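Local structure of glutathione S-transferase (Sphingobium chungbukense, 6M1T) at residues 17-22 with 192-197. The protein is a beta-class glutathione S-transferase that binds glutathione and probably transfers it to electrophilic compounds in detoxification. Sequence-based numbering, arbitrary orientation.
Sequences ALRETG and GAALKA
Arg19 and Ala194 bring their CA atoms to 7.4 Å where the end of helix 12-21 passes helix 189-198, the axes of the two short segments being 10.0 Å apart and their directions 134° from each other, nearer antiparallel than parallel. One long side chain spans the gap and meets three alanines. Arg19 sets CG opposite its own carbonyl carbon and beside the backbone N (chi1 -70°), then runs extended from CG to NE, which carries the chain straight out onto the other helix. Arg19 CD settles 3.5 Å from Ala194 N and also touches the Ala194 methyl. Farther out the guanidinium lies against the turn from Ala193 to Ala197, with Ala193 O 4.1 Å above its plane over the centre of the group. The two terminal nitrogens part here: Arg19 NH1 sits 3.7 Å from Ala193 CB, while NH2 comes to 3.4 Å from Ala197 CB. Ala193 and Ala197, one helical turn apart, thus set a methyl beside each terminal nitrogen. No hydrogen bond crosses between the segments; Arg19 NH2 instead bonds His15 NE2, one turn back on its own helix, which probably helps hold the guanidinium against the second helix. Ala194 is buried, its methyl also touching Leu12 and Ile16, and next to Arg19, Glu20 OE2 makes a salt bridge to Arg188, just before the second helix, and a hydrogen bond to Ser190 in its first turn. An alanine in place of Arg19 would probably open a gap above Ala193 and Ala197 and remove this donor to His15 NE2. The contact joins the thioredoxin-like N-terminal domain to a helix near the C-terminus by van der Waals packing of a charged side chain on small residues, its polarity satisfied in part within its own helix.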
# COMPACT_ATOMS: atom_id res chain seq x y z
N ALA A 17 4.32 12.71 12.42
CA ALA A 17 3.31 11.99 13.24
C ALA A 17 3.78 11.84 14.69
O ALA A 17 2.97 12.01 15.62
CB ALA A 17 2.97 10.65 12.60
N LEU A 18 5.02 11.44 14.91
CA LEU A 18 5.59 11.32 16.27
C LEU A 18 5.59 12.69 16.96
O LEU A 18 5.36 12.71 18.20
CB LEU A 18 7.00 10.72 16.19
CG LEU A 18 7.01 9.24 15.83
CD1 LEU A 18 8.39 8.83 15.36
CD2 LEU A 18 6.57 8.40 17.00
N ARG A 19 5.90 13.76 16.23
CA ARG A 19 5.82 15.15 16.77
C ARG A 19 4.35 15.49 17.10
O ARG A 19 4.14 16.17 18.11
CB ARG A 19 6.41 16.17 15.80
CG ARG A 19 7.93 16.04 15.72
CD ARG A 19 8.63 17.08 14.89
NE ARG A 19 10.04 16.71 14.82
CZ ARG A 19 11.00 17.11 15.64
NH1 ARG A 19 10.74 17.98 16.60
NH2 ARG A 19 12.22 16.63 15.49
N GLU A 20 3.38 15.01 16.32
CA GLU A 20 1.93 15.23 16.54
C GLU A 20 1.45 14.47 17.78
O GLU A 20 0.46 14.94 18.43
CB GLU A 20 1.12 14.92 15.28
CG GLU A 20 1.22 15.98 14.20
CD GLU A 20 0.33 17.23 14.40
OE1 GLU A 20 -0.64 17.18 15.18
OE2 GLU A 20 0.60 18.22 13.73
N THR A 21 2.06 13.35 18.14
CA THR A 21 1.62 12.55 19.30
C THR A 21 2.43 12.86 20.58
O THR A 21 1.97 12.45 21.67
CB THR A 21 1.64 11.05 18.98
OG1 THR A 21 3.00 10.66 18.81
CG2 THR A 21 0.78 10.71 17.78
N GLY A 22 3.61 13.47 20.48
CA GLY A 22 4.46 13.77 21.64
C GLY A 22 5.21 12.54 22.12
O GLY A 22 5.66 12.53 23.25
N GLY A 192 6.50 22.30 11.03
CA GLY A 192 7.68 23.20 10.99
C GLY A 192 8.87 22.62 11.72
O GLY A 192 9.99 22.66 11.16
N ALA A 193 8.65 22.03 12.90
CA ALA A 193 9.72 21.40 13.72
C ALA A 193 10.37 20.22 12.97
O ALA A 193 11.60 20.13 12.98
CB ALA A 193 9.15 20.95 15.05
N ALA A 194 9.57 19.33 12.34
CA ALA A 194 10.14 18.21 11.54
C ALA A 194 10.90 18.76 10.33
O ALA A 194 12.02 18.32 10.07
CB ALA A 194 9.09 17.22 11.10
N LEU A 195 10.34 19.77 9.64
CA LEU A 195 10.99 20.36 8.45
C LEU A 195 12.35 20.91 8.91
O LEU A 195 13.35 20.68 8.23
CB LEU A 195 10.10 21.47 7.86
CG LEU A 195 9.19 21.19 6.66
CD1 LEU A 195 8.94 19.72 6.35
CD2 LEU A 195 7.86 21.91 6.85
N LYS A 196 12.40 21.60 10.06
CA LYS A 196 13.64 22.22 10.58
C LYS A 196 14.61 21.12 11.00
O LYS A 196 15.79 21.19 10.59
CB LYS A 196 13.33 23.22 11.71
CG LYS A 196 14.52 24.07 12.14
CD LYS A 196 14.17 25.31 12.95
CE LYS A 196 15.38 26.15 13.35
NZ LYS A 196 15.11 26.96 14.57
N ALA A 197 14.18 20.12 11.79
CA ALA A 197 15.06 19.02 12.26
C ALA A 197 15.71 18.27 11.08
O ALA A 197 16.82 17.72 11.28
CB ALA A 197 14.30 18.07 13.17